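Local coordinates for kinesin-like protein (Caenorhabditis elegans, PDB 5X3E) that probably works as an ATP-driven microtubule motor of the kinesin-6 family, here captured in its nucleotide-free state, at residues Glu368-Arg371 / Arg372-Ser376; His179-Arg182 / His183-Ala186. All coordinates share one frame; numbering follows the deposited sequence.

Interaction 1 (Glu368-Arg371 / Arg372-Ser376); sequences EVLR and RNQKS
Val369 and Asn373 form the tight side of this contact near the C-terminal end of helix 350-375. Their side chains lie side by side and point the same way, with CG1 of Val369 3.6 Å from ND2 of Asn373. The backbone joins them as well: Asn373 N donates to Val369 O at 3.0 Å. Val369 is buried, and residues Glu382 and Val384 of the following loop touch it. The amide of Asn373 serves that loop too, as OD1 accepts a hydrogen bond from Glu382 N. On another side, the Gln374 side chain crosses Leu370 at a slant, NE2 of Gln374 3.9 Å from CD1 of Leu370. Gln374 N bonds to Leu370 O at 3.1 Å. With an alanine in place of Gln374 the backbone bond could still form, but Leu370 would probably lose its amide neighbour, leaving a gap beside CG and CD1.

The solvent side is looser. Arg372 runs extended back along the helix beside Glu368, its CG anti to the carbonyl carbon (chi1 -54°). One guanidinium face lies over Glu368 O, while CG2 of Val369 sits at the edge, 3.7 Å from Arg372 NH1. NH1 also has a weak, long ion pair with Glu382. The salt bridge from Arg372 NH2 to Glu368 OE1 is long, 4.0 Å, and the oxygen lies well out of the guanidinium plane. The attraction between Glu368 and Arg372 is therefore of charge alone; directional bonds here come from the backbone, from Asn373 and from Arg371, whose NH2 bonds to Phe427 O.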
# COMPACT_ATOMS: atom_id res chain seq x y z
N GLU A 368 -18.30 -0.38 2.72
CA GLU A 368 -19.61 -0.93 3.01
C GLU A 368 -20.44 -1.06 1.74
O GLU A 368 -21.14 -2.06 1.55
CB GLU A 368 -20.33 -0.08 4.05
CG GLU A 368 -19.76 -0.23 5.45
CD GLU A 368 -20.54 0.53 6.50
OE1 GLU A 368 -21.63 0.06 6.89
OE2 GLU A 368 -20.06 1.60 6.94
N VAL A 369 -20.36 -0.06 0.86
CA VAL A 369 -20.98 -0.19 -0.46
C VAL A 369 -20.31 -1.31 -1.25
O VAL A 369 -20.97 -2.05 -1.99
CB VAL A 369 -20.92 1.15 -1.21
CG1 VAL A 369 -21.49 1.01 -2.61
CG2 VAL A 369 -21.69 2.21 -0.44
N LEU A 370 -18.99 -1.45 -1.10
CA LEU A 370 -18.27 -2.51 -1.80
C LEU A 370 -18.74 -3.88 -1.36
O LEU A 370 -18.93 -4.79 -2.18
CB LEU A 370 -16.76 -2.37 -1.58
CG LEU A 370 -15.91 -3.52 -2.13
CD1 LEU A 370 -16.05 -3.62 -3.65
CD2 LEU A 370 -14.45 -3.35 -1.74
N ARG A 371 -18.93 -4.07 -0.05
CA ARG A 371 -19.40 -5.35 0.46
C ARG A 371 -20.78 -5.70 -0.08
O ARG A 371 -21.03 -6.84 -0.46
CB ARG A 371 -19.41 -5.34 1.98
CG ARG A 371 -18.06 -5.56 2.63
CD ARG A 371 -18.13 -5.18 4.08
NE ARG A 371 -16.91 -5.46 4.81
CZ ARG A 371 -16.55 -4.85 5.93
NH1 ARG A 371 -17.33 -3.91 6.44
NH2 ARG A 371 -15.42 -5.17 6.53
N ARG A 372 -21.69 -4.73 -0.09
CA ARG A 372 -23.04 -5.01 -0.58
C ARG A 372 -23.02 -5.35 -2.06
O ARG A 372 -23.76 -6.24 -2.51
CB ARG A 372 -23.95 -3.82 -0.32
CG ARG A 372 -23.99 -3.35 1.12
CD ARG A 372 -25.04 -2.27 1.32
NE ARG A 372 -24.92 -1.61 2.62
CZ ARG A 372 -24.43 -0.39 2.78
NH1 ARG A 372 -24.03 0.31 1.73
NH2 ARG A 372 -24.34 0.13 4.00
N ASN A 373 -22.18 -4.66 -2.84
CA ASN A 373 -22.09 -4.96 -4.26
C ASN A 373 -21.55 -6.36 -4.51
O ASN A 373 -21.95 -7.01 -5.48
CB ASN A 373 -21.22 -3.92 -4.97
CG ASN A 373 -21.90 -2.57 -5.12
OD1 ASN A 373 -23.13 -2.48 -5.20
ND2 ASN A 373 -21.10 -1.51 -5.18
N GLN A 374 -20.66 -6.84 -3.65
CA GLN A 374 -20.09 -8.17 -3.87
C GLN A 374 -21.11 -9.28 -3.65
O GLN A 374 -20.88 -10.41 -4.08
CB GLN A 374 -18.88 -8.38 -2.96
CG GLN A 374 -17.66 -7.55 -3.35
CD GLN A 374 -16.56 -7.58 -2.31
OE1 GLN A 374 -16.80 -7.81 -1.13
NE2 GLN A 374 -15.32 -7.36 -2.76
N LYS A 375 -22.23 -8.99 -2.99
CA LYS A 375 -23.30 -9.97 -2.80
C LYS A 375 -24.45 -9.78 -3.77
O LYS A 375 -25.32 -10.65 -3.86
CB LYS A 375 -23.83 -9.90 -1.36
CG LYS A 375 -22.75 -9.96 -0.29
CD LYS A 375 -23.33 -9.60 1.08
CE LYS A 375 -22.24 -9.53 2.14
NZ LYS A 375 -22.78 -9.08 3.45
N SER A 376 -24.48 -8.66 -4.50
CA SER A 376 -25.60 -8.30 -5.34
C SER A 376 -25.41 -8.83 -6.76
O SER A 376 -24.40 -9.46 -7.09
CB SER A 376 -25.78 -6.78 -5.35
OG SER A 376 -26.86 -6.40 -6.19

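Interaction 2 (His179-Arg182 / His183-Ala186)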
# COMPACT_ATOMS: atom_id res chain seq x y z
N HIS A 179 21.42 1.37 -22.67
CA HIS A 179 22.75 1.24 -22.07
C HIS A 179 23.34 2.61 -21.76
O HIS A 179 23.86 2.84 -20.66
CB HIS A 179 23.65 0.43 -23.00
CG HIS A 179 25.08 0.33 -22.56
ND1 HIS A 179 26.07 1.17 -23.01
CD2 HIS A 179 25.68 -0.55 -21.73
CE1 HIS A 179 27.22 0.83 -22.47
NE2 HIS A 179 27.02 -0.22 -21.68
N LEU A 180 23.27 3.55 -22.72
CA LEU A 180 23.79 4.89 -22.47
C LEU A 180 22.94 5.62 -21.44
O LEU A 180 23.47 6.39 -20.63
CB LEU A 180 23.85 5.69 -23.77
CG LEU A 180 24.50 7.07 -23.67
CD1 LEU A 180 25.96 6.99 -23.22
CD2 LEU A 180 24.40 7.83 -24.98
N LYS A 181 21.62 5.42 -21.48
CA LYS A 181 20.74 6.04 -20.50
C LYS A 181 21.15 5.63 -19.10
O LYS A 181 21.19 6.46 -18.18
CB LYS A 181 19.29 5.65 -20.76
CG LYS A 181 18.60 6.47 -21.85
CD LYS A 181 18.35 7.92 -21.50
CE LYS A 181 17.85 8.67 -22.73
NZ LYS A 181 17.59 10.11 -22.48
N ARG A 182 21.47 4.35 -18.92
CA ARG A 182 21.97 3.86 -17.63
C ARG A 182 23.21 4.62 -17.19
O ARG A 182 23.33 5.01 -16.02
CB ARG A 182 22.29 2.37 -17.74
CG ARG A 182 21.18 1.43 -17.30
CD ARG A 182 21.60 -0.03 -17.45
NE ARG A 182 20.91 -0.68 -18.56
CZ ARG A 182 21.51 -1.18 -19.63
NH1 ARG A 182 22.83 -1.12 -19.73
NH2 ARG A 182 20.80 -1.75 -20.59
N HIS A 183 24.16 4.85 -18.11
CA HIS A 183 25.37 5.57 -17.72
C HIS A 183 25.10 7.06 -17.57
O HIS A 183 25.79 7.74 -16.81
CB HIS A 183 26.47 5.36 -18.77
CG HIS A 183 26.94 3.94 -18.89
ND1 HIS A 183 27.84 3.38 -18.01
CD2 HIS A 183 26.64 2.98 -19.79
CE1 HIS A 183 28.08 2.13 -18.37
NE2 HIS A 183 27.36 1.86 -19.45
N GLN A 184 24.09 7.57 -18.28
CA GLN A 184 23.59 8.92 -18.03
C GLN A 184 22.90 9.00 -16.68
O GLN A 184 23.09 9.96 -15.93
CB GLN A 184 22.65 9.34 -19.16
CG GLN A 184 23.35 9.73 -20.44
CD GLN A 184 22.38 10.11 -21.54
OE1 GLN A 184 21.28 10.60 -21.27
NE2 GLN A 184 22.77 9.87 -22.79
N MET A 185 22.10 7.98 -16.35
CA MET A 185 21.39 7.95 -15.07
C MET A 185 22.36 7.78 -13.91
O MET A 185 22.18 8.39 -12.85
CB MET A 185 20.36 6.82 -15.07
CG MET A 185 19.09 7.12 -15.83
SD MET A 185 18.10 8.38 -15.02
CE MET A 185 16.56 8.22 -15.92
N ALA A 186 23.38 6.94 -14.09
CA ALA A 186 24.33 6.69 -13.01
C ALA A 186 25.09 7.95 -12.62
O ALA A 186 25.57 8.06 -11.49
CB ALA A 186 25.31 5.58 -13.41
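Helix 175-187, a short surface helix of the motor domain, carries a histidine pair one turn apart, His179 and His183. The rings make an edge-to-face (T-shaped) pair. The edge of His183 meets the face of His179, with centroids 4.4 Å apart and planes at 67°. NE2 of His183 stands over that face toward the rim, 3.2 Å from CE1 of His179. Different first torsions bring the rings together: His179 has CG anti to the backbone N (chi1 175°), whereas His183 has CG anti to the carbonyl carbon (chi1 -64°). Beneath them, His183 N donates to His179 O at 3.3 Å.

The next pair along is Leu180 and Gln184. NE2 of Gln184 lies against the leucine branch, 3.4 Å from both CG and CD2 of Leu180. The OE1 of Gln184 is turned toward Lys181, but NZ of Lys181 remains 3.9 Å away. The backbone bond from Gln184 N to Leu180 O is 2.7 Å long, and Ala186 N donates likewise to Arg182 O.

Arg182 turns to another side of the helix. It bends at chi3, makes a salt bridge to Glu158 and donates a hydrogen bond from NE to Lys159 O. Lys181 and Arg182 touch Cys160. The helix follows strand 169-172 closely, and these side chains hold it against the residues leading into that strand's antiparallel partner, strand 162-165.

Overall arrangement
Both interactions are local contacts between successive turns of one helix, but they belong to different helices on opposite sides of the chain's centre. Their centres are 49 Å apart and their nearest atoms about 36 Å, so they do not touch. Interaction 1 is partly buried, near the end of the long helix 350-375. It combines a buried valine beside an asparagine that bonds to the following loop with an outer charged pair. Interaction 2 is a surface contact on the short helix 175-187, where none of the touching residues is buried. Its side chains meet through imidazole rings and an amide against leucine. In each, an arginine of the first segment reaches out to another part of the chain.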